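Local coordinates for DUF917 domain-containing protein (Chromobacterium violaceum, PDB 2O3I) that is of unknown function but belongs by sequence to the DUF917 (S-Me-THD-like) family and forms an assembly of two chains, at residues 65-68 and 73-76; 156-161 and 192-197; 164-169 and 198-203. The protein carries 2 engineered substitutions. All blocks are in the same frame, centred on the assembly; numbering follows the deposited sequence.

Contact 1: residues 65-68 and 73-76; sequences VAYM and AINQ
Y67, which meets I74 with the root of its side chain, anchors its far end through a hydrogen bond between Y67 OH and E161 OE2, a carboxylate oxygen that also accepts from G82 N, so the phenol is tethered at its tip while its base packs on the short helix that follows the strand. Between the two segments the contact is van der Waals packing of I74 on Y67 and on the M68 main chain. I74 reaches back with CG1 opposite its own carbonyl carbon (chi1 -59°) and continues extended to CD1, which places that methyl against the strand just where Y67 hands over to M68. I74 CD1 lies 4.3 Å from Y67 CB and 4.1 Å from M68 C, touching side-chain root and main chain together. The other branch, I74 CG2, approaches the tyrosine ring obliquely. M68, a selenomethionine, offers I74 only its backbone; its CB turns away from the helix, and its side chain packs on L195. Q76 N bonds A73 O at 3.1 Å, and N75 OD1 is held by T27 OG1. The chain leaves strand 61-69, and the short helix 71-74 brings I74 back over Y67 and M68. Strand 61-69 is an inner one, bonded through V65 to V105 in strand 101-105 and through A66 and M68 to L206 and G204 in the antiparallel strand 203-211. F203, at the start of that last strand, and S30 of helix 28-35 pack on I74, while L34 and P83 touch Y67.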
ATOM      1  N   VAL A  65      -7.667  18.025   1.700  1.00 20.55           N
ATOM      2  CA  VAL A  65      -6.427  17.952   0.933  1.00 21.87           C
ATOM      3  C   VAL A  65      -5.244  18.296   1.819  1.00 22.10           C
ATOM      4  O   VAL A  65      -5.363  19.118   2.723  1.00 20.69           O
ATOM      5  CB  VAL A  65      -6.443  18.899  -0.309  1.00 23.53           C
ATOM      6  CG1 VAL A  65      -6.436  20.372   0.116  1.00 21.73           C
ATOM      7  CG2 VAL A  65      -5.249  18.597  -1.184  1.00 21.64           C
ATOM      8  N   ALA A  66      -4.103  17.658   1.572  1.00 22.70           N
ATOM      9  CA  ALA A  66      -2.915  17.917   2.376  1.00 23.55           C
ATOM     10  C   ALA A  66      -1.651  17.253   1.845  1.00 24.47           C
ATOM     11  O   ALA A  66      -1.646  16.613   0.789  1.00 24.98           O
ATOM     12  CB  ALA A  66      -3.155  17.455   3.815  1.00 21.88           C
ATOM     13  N   TYR A  67      -0.574  17.441   2.592  1.00 25.06           N
ATOM     14  CA  TYR A  67       0.705  16.831   2.283  1.00 27.42           C
ATOM     15  C   TYR A  67       0.848  15.766   3.366  1.00 27.64           C
ATOM     16  O   TYR A  67       0.393  15.950   4.492  1.00 25.11           O
ATOM     17  CB  TYR A  67       1.838  17.859   2.390  1.00 28.22           C
ATOM     18  CG  TYR A  67       2.394  18.314   1.060  1.00 28.29           C
ATOM     19  CD1 TYR A  67       2.541  19.672   0.777  1.00 28.36           C
ATOM     20  CD2 TYR A  67       2.801  17.394   0.098  1.00 29.04           C
ATOM     21  CE1 TYR A  67       3.078  20.106  -0.427  1.00 27.77           C
ATOM     22  CE2 TYR A  67       3.347  17.818  -1.120  1.00 28.96           C
ATOM     23  CZ  TYR A  67       3.481  19.178  -1.372  1.00 29.51           C
ATOM     24  OH  TYR A  67       4.023  19.612  -2.562  1.00 28.29           O
HETATM   25  N   MSE A  68       1.462  14.645   3.014  1.00 31.98           N
HETATM   26  CA  MSE A  68       1.654  13.541   3.950  1.00 35.19           C
HETATM   27  C   MSE A  68       3.050  12.945   3.720  1.00 35.33           C
HETATM   28  O   MSE A  68       3.562  12.950   2.594  1.00 30.93           O
HETATM   29  CB  MSE A  68       0.563  12.480   3.713  1.00 37.22           C
HETATM   30  CG  MSE A  68       0.632  11.243   4.602  1.00 43.07           C
HETATM   31 SE   MSE A  68      -0.661   9.864   4.071  1.00 49.79          SE
HETATM   32  CE  MSE A  68      -1.628   9.682   5.736  1.00 48.39           C
ATOM     33  N   ALA A  73      11.531  15.515   3.390  1.00 54.22           N
ATOM     34  CA  ALA A  73      11.215  15.637   1.974  1.00 53.54           C
ATOM     35  C   ALA A  73      10.297  16.825   1.713  1.00 52.11           C
ATOM     36  O   ALA A  73      10.463  17.550   0.733  1.00 51.61           O
ATOM     37  CB  ALA A  73      10.564  14.350   1.474  1.00 53.97           C
ATOM     38  N   ILE A  74       9.334  17.032   2.604  1.00 51.27           N
ATOM     39  CA  ILE A  74       8.391  18.131   2.451  1.00 51.24           C
ATOM     40  C   ILE A  74       9.057  19.506   2.597  1.00 50.77           C
ATOM     41  O   ILE A  74       8.613  20.481   1.987  1.00 50.26           O
ATOM     42  CB  ILE A  74       7.215  17.969   3.448  1.00 51.26           C
ATOM     43  CG1 ILE A  74       6.521  16.625   3.190  1.00 51.23           C
ATOM     44  CG2 ILE A  74       6.211  19.101   3.277  1.00 51.44           C
ATOM     45  CD1 ILE A  74       5.438  16.259   4.183  1.00 50.33           C
ATOM     46  N   ASN A  75      10.131  19.584   3.382  1.00 50.53           N
ATOM     47  CA  ASN A  75      10.842  20.850   3.570  1.00 50.54           C
ATOM     48  C   ASN A  75      11.555  21.300   2.296  1.00 49.00           C
ATOM     49  O   ASN A  75      12.121  22.386   2.254  1.00 49.36           O
ATOM     50  CB  ASN A  75      11.886  20.742   4.692  1.00 52.13           C
ATOM     51  CG  ASN A  75      11.280  20.876   6.082  1.00 54.15           C
ATOM     52  OD1 ASN A  75      10.544  21.822   6.365  1.00 55.36           O
ATOM     53  ND2 ASN A  75      11.601  19.934   6.959  1.00 54.69           N
ATOM     54  N   GLN A  76      11.524  20.468   1.261  1.00 48.31           N
ATOM     55  CA  GLN A  76      12.197  20.791   0.007  1.00 48.95           C
ATOM     56  C   GLN A  76      11.245  21.268  -1.082  1.00 47.56           C
ATOM     57  O   GLN A  76      11.670  21.807  -2.104  1.00 47.43           O
ATOM     58  CB  GLN A  76      12.962  19.565  -0.495  1.00 52.00           C
ATOM     59  CG  GLN A  76      14.001  19.032   0.484  1.00 56.22           C
ATOM     60  CD  GLN A  76      14.667  17.762  -0.018  1.00 60.19           C
ATOM     61  OE1 GLN A  76      15.189  17.724  -1.136  1.00 62.04           O
ATOM     62  NE2 GLN A  76      14.653  16.713   0.808  1.00 60.65           N
TER

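Contact 2: residues 156-161 and 192-197; sequences AFLAGE and RPILTN
L158, I194 and L195 pack together and share one flat neighbour, the ring of F200: L195 CD2 lies over one face of it, while L158 and I194 meet the rim of the ring obliquely. Among themselves the three residues make a purely aliphatic contact. L158 projects from the strand toward the I194-N197 turn and opens its fork there. The CD1 branch of L158 touches I194 CG2 at 4.0 Å, and the other branch, L158 CD2, is 4.0 Å from L195 CD2. L195 CD2 also comes to 4.2 Å from L158 CD1. L195 starts off to the side, but with CG opposite its carbonyl carbon (chi1 -68°) and an extended chi2 its CD2 methyl comes across L158 at about a right angle. The backbone carrying I194 and L195 is held by its own bonds: N197 N to I194 O, 3.1 Å, closes a type I turn, and T196 N reaches P193 O at 2.9 Å. L158 lies on strand 156-159, between the antiparallel strands 203-211 and 165-171; F157 turns to the other face of the sheet, where helix 81-96 covers it. Residues 192-197, in the weakly bonded end region of helix 183-194 and just beyond, lie across the L158 face, with M68 of strand 61-69 against L195 and M190 of the second subunit against I194.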
ATOM      1  N   ALA A 156      -9.211   7.385  -1.850  1.00 23.84           N
ATOM      2  CA  ALA A 156      -8.180   8.274  -1.326  1.00 24.77           C
ATOM      3  C   ALA A 156      -7.183   8.462  -2.474  1.00 25.45           C
ATOM      4  O   ALA A 156      -6.882   7.513  -3.200  1.00 26.56           O
ATOM      5  CB  ALA A 156      -7.496   7.648  -0.129  1.00 23.21           C
ATOM      6  N   PHE A 157      -6.681   9.677  -2.650  1.00 23.01           N
ATOM      7  CA  PHE A 157      -5.745   9.920  -3.735  1.00 23.63           C
ATOM      8  C   PHE A 157      -4.396  10.426  -3.230  1.00 23.79           C
ATOM      9  O   PHE A 157      -4.333  11.401  -2.487  1.00 23.41           O
ATOM     10  CB  PHE A 157      -6.339  10.937  -4.722  1.00 23.69           C
ATOM     11  CG  PHE A 157      -7.679  10.532  -5.295  1.00 24.78           C
ATOM     12  CD1 PHE A 157      -7.772   9.533  -6.267  1.00 27.16           C
ATOM     13  CD2 PHE A 157      -8.848  11.135  -4.846  1.00 24.79           C
ATOM     14  CE1 PHE A 157      -9.020   9.139  -6.785  1.00 27.90           C
ATOM     15  CE2 PHE A 157     -10.096  10.752  -5.350  1.00 26.42           C
ATOM     16  CZ  PHE A 157     -10.182   9.749  -6.323  1.00 26.89           C
ATOM     17  N   LEU A 158      -3.327   9.735  -3.619  1.00 24.51           N
ATOM     18  CA  LEU A 158      -1.965  10.124  -3.267  1.00 27.35           C
ATOM     19  C   LEU A 158      -1.292  10.526  -4.575  1.00 28.24           C
ATOM     20  O   LEU A 158      -1.401   9.820  -5.576  1.00 28.23           O
ATOM     21  CB  LEU A 158      -1.207   8.962  -2.629  1.00 27.30           C
ATOM     22  CG  LEU A 158      -1.602   8.593  -1.204  1.00 28.23           C
ATOM     23  CD1 LEU A 158      -0.871   7.310  -0.817  1.00 31.36           C
ATOM     24  CD2 LEU A 158      -1.264   9.730  -0.247  1.00 23.25           C
ATOM     25  N   ALA A 159      -0.600  11.660  -4.574  1.00 29.68           N
ATOM     26  CA  ALA A 159       0.036  12.127  -5.796  1.00 30.30           C
ATOM     27  C   ALA A 159       1.477  12.588  -5.633  1.00 30.25           C
ATOM     28  O   ALA A 159       1.865  13.096  -4.581  1.00 30.25           O
ATOM     29  CB  ALA A 159      -0.800  13.241  -6.401  1.00 28.53           C
ATOM     30  N   GLY A 160       2.257  12.395  -6.695  1.00 33.60           N
ATOM     31  CA  GLY A 160       3.655  12.800  -6.716  1.00 35.52           C
ATOM     32  C   GLY A 160       3.786  14.200  -7.292  1.00 37.65           C
ATOM     33  O   GLY A 160       2.785  14.832  -7.633  1.00 37.37           O
ATOM     34  N   GLU A 161       5.016  14.687  -7.416  1.00 40.18           N
ATOM     35  CA  GLU A 161       5.259  16.030  -7.935  1.00 42.04           C
ATOM     36  C   GLU A 161       5.386  16.096  -9.457  1.00 43.26           C
ATOM     37  O   GLU A 161       5.310  17.180 -10.045  1.00 42.77           O
ATOM     38  CB  GLU A 161       6.523  16.610  -7.290  1.00 43.05           C
ATOM     39  CG  GLU A 161       6.431  16.764  -5.770  1.00 44.46           C
ATOM     40  CD  GLU A 161       5.398  17.803  -5.347  1.00 46.58           C
ATOM     41  OE1 GLU A 161       5.552  18.986  -5.735  1.00 45.79           O
ATOM     42  OE2 GLU A 161       4.437  17.440  -4.629  1.00 44.06           O
ATOM     43  N   ARG A 192       0.563   5.460   4.190  1.00 42.34           N
ATOM     44  CA  ARG A 192       1.936   5.816   4.518  1.00 44.45           C
ATOM     45  C   ARG A 192       3.022   4.944   3.882  1.00 43.06           C
ATOM     46  O   ARG A 192       4.039   5.457   3.422  1.00 43.55           O
ATOM     47  CB  ARG A 192       2.106   5.874   6.043  1.00 47.23           C
ATOM     48  CG  ARG A 192       1.272   6.980   6.702  1.00 51.15           C
ATOM     49  CD  ARG A 192       1.551   7.106   8.198  1.00 54.03           C
ATOM     50  NE  ARG A 192       0.684   8.082   8.859  1.00 56.07           N
ATOM     51  CZ  ARG A 192       0.747   9.400   8.685  1.00 57.02           C
ATOM     52  NH1 ARG A 192       1.645   9.929   7.864  1.00 57.99           N
ATOM     53  NH2 ARG A 192      -0.098  10.193   9.329  1.00 58.29           N
ATOM     54  N   PRO A 193       2.833   3.616   3.846  1.00 42.50           N
ATOM     55  CA  PRO A 193       3.877   2.785   3.233  1.00 41.35           C
ATOM     56  C   PRO A 193       4.026   3.037   1.733  1.00 40.40           C
ATOM     57  O   PRO A 193       5.128   2.975   1.187  1.00 39.98           O
ATOM     58  CB  PRO A 193       3.410   1.365   3.543  1.00 41.54           C
ATOM     59  CG  PRO A 193       2.693   1.533   4.847  1.00 41.10           C
ATOM     60  CD  PRO A 193       1.882   2.783   4.602  1.00 41.62           C
ATOM     61  N   ILE A 194       2.907   3.319   1.075  1.00 39.37           N
ATOM     62  CA  ILE A 194       2.901   3.587  -0.356  1.00 38.16           C
ATOM     63  C   ILE A 194       3.784   4.791  -0.669  1.00 39.23           C
ATOM     64  O   ILE A 194       4.425   4.847  -1.717  1.00 39.37           O
ATOM     65  CB  ILE A 194       1.458   3.842  -0.852  1.00 36.73           C
ATOM     66  CG1 ILE A 194       0.654   2.541  -0.763  1.00 35.05           C
ATOM     67  CG2 ILE A 194       1.469   4.379  -2.276  1.00 36.49           C
ATOM     68  CD1 ILE A 194      -0.809   2.692  -1.041  1.00 31.57           C
ATOM     69  N   LEU A 195       3.826   5.749   0.248  1.00 39.73           N
ATOM     70  CA  LEU A 195       4.641   6.941   0.055  1.00 41.17           C
ATOM     71  C   LEU A 195       6.140   6.647   0.174  1.00 41.67           C
ATOM     72  O   LEU A 195       6.967   7.460  -0.242  1.00 40.42           O
ATOM     73  CB  LEU A 195       4.243   8.028   1.064  1.00 40.57           C
ATOM     74  CG  LEU A 195       2.850   8.652   0.902  1.00 39.17           C
ATOM     75  CD1 LEU A 195       2.594   9.647   2.024  1.00 38.16           C
ATOM     76  CD2 LEU A 195       2.754   9.335  -0.451  1.00 39.07           C
ATOM     77  N   THR A 196       6.492   5.494   0.735  1.00 41.59           N
ATOM     78  CA  THR A 196       7.900   5.143   0.873  1.00 42.95           C
ATOM     79  C   THR A 196       8.410   4.555  -0.436  1.00 44.24           C
ATOM     80  O   THR A 196       9.598   4.276  -0.586  1.00 45.53           O
ATOM     81  CB  THR A 196       8.138   4.129   2.017  1.00 42.91           C
ATOM     82  OG1 THR A 196       7.632   2.845   1.640  1.00 41.77           O
ATOM     83  CG2 THR A 196       7.438   4.593   3.291  1.00 41.34           C
ATOM     84  N   ASN A 197       7.502   4.370  -1.387  1.00 45.86           N
ATOM     85  CA  ASN A 197       7.868   3.840  -2.692  1.00 46.66           C
ATOM     86  C   ASN A 197       8.760   4.865  -3.391  1.00 47.11           C
ATOM     87  O   ASN A 197       8.519   6.067  -3.304  1.00 46.40           O
ATOM     88  CB  ASN A 197       6.619   3.593  -3.536  1.00 46.17           C
ATOM     89  CG  ASN A 197       6.938   2.916  -4.853  1.00 48.46           C
ATOM     90  OD1 ASN A 197       7.182   1.708  -4.904  1.00 49.68           O
ATOM     91  ND2 ASN A 197       6.955   3.695  -5.926  1.00 48.34           N
TER

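Contact 3: residues 164-169 and 198-203; sequences LCVELG and PQFGQF
L164 CD1 stands over one face of the F200 ring, 3.5 Å from its centroid and only 20° off the ring normal, in a CH-pi contact. The leucine and phenylalanine side chains cross at about a right angle, and the methyl is displaced toward the CZ rim: L164 CD1 to F200 CZ is 3.3 Å, a close approach. L164 gets there with CG opposite its backbone N (chi1 172°), which carries the branch from just before the strand out toward the loop. V166, two residues on and also pointing toward the loop, meets the ring differently. V166 CG2 lies at the edge, near the ring plane, 3.7 Å from F200 CE1, so one methyl bounds the ring from above its face and another from its rim. Q199 adds its aliphatic root, Q199 CB lying 4.2 Å from L164 CG. Beyond the ring, M190 of the second subunit packs on F200, and L168 of that subunit packs on V166; strand 165-171 also pairs antiparallel with a strand of the second chain, carrying the sheet across the interface. Since the meeting atoms are all carbon, the loop is held on strand 165-171 by shape and dispersion, with the orientation of the aromatic face as the one directional element.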
ATOM      1  N   LEU A 164       2.684  11.322 -11.088  1.00 39.02           N
ATOM      2  CA  LEU A 164       2.314  10.040 -10.509  1.00 38.87           C
ATOM      3  C   LEU A 164       1.106  10.218  -9.576  1.00 37.98           C
ATOM      4  O   LEU A 164       1.100  11.094  -8.714  1.00 37.02           O
ATOM      5  CB  LEU A 164       3.527   9.467  -9.761  1.00 39.85           C
ATOM      6  CG  LEU A 164       3.500   8.221  -8.865  1.00 40.50           C
ATOM      7  CD1 LEU A 164       3.027   8.612  -7.497  1.00 42.40           C
ATOM      8  CD2 LEU A 164       2.639   7.131  -9.464  1.00 41.24           C
ATOM      9  N   CYS A 165       0.072   9.407  -9.788  1.00 35.92           N
ATOM     10  CA  CYS A 165      -1.145   9.446  -8.980  1.00 35.69           C
ATOM     11  C   CYS A 165      -1.561   8.026  -8.618  1.00 33.29           C
ATOM     12  O   CYS A 165      -1.607   7.144  -9.473  1.00 33.96           O
ATOM     13  CB  CYS A 165      -2.292  10.132  -9.737  1.00 35.56           C
ATOM     14  SG  CYS A 165      -3.914  10.040  -8.901  1.00 40.70           S
ATOM     15  N   VAL A 166      -1.854   7.811  -7.342  1.00 30.95           N
ATOM     16  CA  VAL A 166      -2.266   6.506  -6.856  1.00 29.33           C
ATOM     17  C   VAL A 166      -3.606   6.635  -6.141  1.00 29.37           C
ATOM     18  O   VAL A 166      -3.816   7.569  -5.361  1.00 28.37           O
ATOM     19  CB  VAL A 166      -1.225   5.915  -5.863  1.00 29.60           C
ATOM     20  CG1 VAL A 166      -1.691   4.564  -5.357  1.00 29.56           C
ATOM     21  CG2 VAL A 166       0.123   5.771  -6.541  1.00 30.01           C
ATOM     22  N   GLU A 167      -4.514   5.704  -6.417  1.00 27.85           N
ATOM     23  CA  GLU A 167      -5.816   5.715  -5.770  1.00 27.21           C
ATOM     24  C   GLU A 167      -5.930   4.508  -4.846  1.00 27.19           C
ATOM     25  O   GLU A 167      -5.447   3.415  -5.160  1.00 26.84           O
ATOM     26  CB  GLU A 167      -6.933   5.671  -6.805  1.00 26.80           C
ATOM     27  CG  GLU A 167      -8.317   5.742  -6.191  1.00 30.02           C
ATOM     28  CD  GLU A 167      -9.425   5.572  -7.213  1.00 29.59           C
ATOM     29  OE1 GLU A 167      -9.319   6.147  -8.320  1.00 31.73           O
ATOM     30  OE2 GLU A 167     -10.406   4.874  -6.905  1.00 29.16           O
ATOM     31  N   LEU A 168      -6.573   4.704  -3.705  1.00 25.53           N
ATOM     32  CA  LEU A 168      -6.734   3.622  -2.755  1.00 26.06           C
ATOM     33  C   LEU A 168      -8.174   3.542  -2.263  1.00 25.70           C
ATOM     34  O   LEU A 168      -8.748   4.539  -1.834  1.00 27.38           O
ATOM     35  CB  LEU A 168      -5.773   3.827  -1.582  1.00 25.50           C
ATOM     36  CG  LEU A 168      -5.463   2.692  -0.600  1.00 27.71           C
ATOM     37  CD1 LEU A 168      -6.601   2.515   0.359  1.00 29.46           C
ATOM     38  CD2 LEU A 168      -5.167   1.405  -1.352  1.00 27.76           C
ATOM     39  N   GLY A 169      -8.753   2.349  -2.352  1.00 25.80           N
ATOM     40  CA  GLY A 169     -10.114   2.131  -1.892  1.00 22.96           C
ATOM     41  C   GLY A 169     -10.095   1.052  -0.826  1.00 22.87           C
ATOM     42  O   GLY A 169      -9.415   0.040  -0.988  1.00 23.46           O
ATOM     43  N   PRO A 198       9.801   4.402  -4.102  1.00 48.31           N
ATOM     44  CA  PRO A 198      10.721   5.297  -4.809  1.00 47.52           C
ATOM     45  C   PRO A 198      10.062   6.362  -5.672  1.00 46.71           C
ATOM     46  O   PRO A 198      10.572   7.473  -5.789  1.00 46.99           O
ATOM     47  CB  PRO A 198      11.567   4.332  -5.624  1.00 48.97           C
ATOM     48  CG  PRO A 198      11.687   3.169  -4.694  1.00 49.44           C
ATOM     49  CD  PRO A 198      10.252   3.004  -4.220  1.00 48.25           C
ATOM     50  N   GLN A 199       8.928   6.028  -6.273  1.00 45.84           N
ATOM     51  CA  GLN A 199       8.222   6.972  -7.128  1.00 45.60           C
ATOM     52  C   GLN A 199       7.707   8.202  -6.381  1.00 45.44           C
ATOM     53  O   GLN A 199       7.559   9.275  -6.970  1.00 45.08           O
ATOM     54  CB  GLN A 199       7.063   6.266  -7.825  1.00 47.41           C
ATOM     55  CG  GLN A 199       7.519   5.105  -8.684  1.00 48.34           C
ATOM     56  CD  GLN A 199       8.499   5.533  -9.755  1.00 48.62           C
ATOM     57  OE1 GLN A 199       9.421   4.792 -10.097  1.00 49.60           O
ATOM     58  NE2 GLN A 199       8.302   6.730 -10.297  1.00 48.87           N
ATOM     59  N   PHE A 200       7.433   8.047  -5.090  1.00 44.65           N
ATOM     60  CA  PHE A 200       6.945   9.161  -4.282  1.00 44.19           C
ATOM     61  C   PHE A 200       8.082   9.956  -3.643  1.00 45.09           C
ATOM     62  O   PHE A 200       8.098  11.184  -3.703  1.00 45.74           O
ATOM     63  CB  PHE A 200       6.005   8.663  -3.179  1.00 41.68           C
ATOM     64  CG  PHE A 200       4.581   8.520  -3.615  1.00 41.11           C
ATOM     65  CD1 PHE A 200       4.049   7.267  -3.898  1.00 40.35           C
ATOM     66  CD2 PHE A 200       3.768   9.644  -3.749  1.00 40.45           C
ATOM     67  CE1 PHE A 200       2.725   7.133  -4.308  1.00 40.49           C
ATOM     68  CE2 PHE A 200       2.443   9.521  -4.159  1.00 40.85           C
ATOM     69  CZ  PHE A 200       1.919   8.265  -4.439  1.00 40.72           C
ATOM     70  N   GLY A 201       9.026   9.257  -3.019  1.00 44.49           N
ATOM     71  CA  GLY A 201      10.135   9.943  -2.386  1.00 45.51           C
ATOM     72  C   GLY A 201       9.862  10.303  -0.940  1.00 46.14           C
ATOM     73  O   GLY A 201      10.257  11.374  -0.473  1.00 46.78           O
ATOM     74  N   GLN A 202       9.172   9.406  -0.240  1.00 45.52           N
ATOM     75  CA  GLN A 202       8.830   9.572   1.173  1.00 43.96           C
ATOM     76  C   GLN A 202       7.744  10.601   1.511  1.00 42.14           C
ATOM     77  O   GLN A 202       7.499  10.874   2.690  1.00 43.21           O
ATOM     78  CB  GLN A 202      10.094   9.879   1.984  1.00 47.32           C
ATOM     79  CG  GLN A 202      11.225   8.862   1.794  1.00 49.26           C
ATOM     80  CD  GLN A 202      10.806   7.435   2.121  1.00 50.90           C
ATOM     81  OE1 GLN A 202      10.521   7.102   3.277  1.00 52.34           O
ATOM     82  NE2 GLN A 202      10.765   6.585   1.100  1.00 50.58           N
ATOM     83  N   PHE A 203       7.095  11.172   0.497  1.00 38.29           N
ATOM     84  CA  PHE A 203       6.024  12.147   0.731  1.00 36.02           C
ATOM     85  C   PHE A 203       5.105  12.255  -0.478  1.00 33.98           C
ATOM     86  O   PHE A 203       5.411  11.734  -1.555  1.00 33.66           O
ATOM     87  CB  PHE A 203       6.587  13.540   1.053  1.00 35.48           C
ATOM     88  CG  PHE A 203       6.975  14.341  -0.167  1.00 38.12           C
ATOM     89  CD1 PHE A 203       8.094  13.998  -0.924  1.00 37.97           C
ATOM     90  CD2 PHE A 203       6.206  15.430  -0.569  1.00 37.90           C
ATOM     91  CE1 PHE A 203       8.437  14.729  -2.064  1.00 39.37           C
ATOM     92  CE2 PHE A 203       6.542  16.165  -1.707  1.00 38.65           C
ATOM     93  CZ  PHE A 203       7.659  15.814  -2.456  1.00 38.83           C
TER

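In the fold
All three contacts are buried, lack hydrogen bonds between their paired segments and cluster on one mixed sheet, yet their settings differ. Contact 1 lies nearest the centre of the chain, about 12 Å from it (centre to centre), and joins an inner strand to a helix a few residues later, with no partner from the other subunit. Contacts 2 and 3, centred about 3 Å apart, hold the connection from helix 183-194 to strand 203-211 onto the neighbouring strands 156-159 and 165-171, and both touch the second subunit. Contact 2 is methyl against methyl, contact 3 methyl against aromatic ring. F203 packs on Y67, linking 198-203 to contact 1.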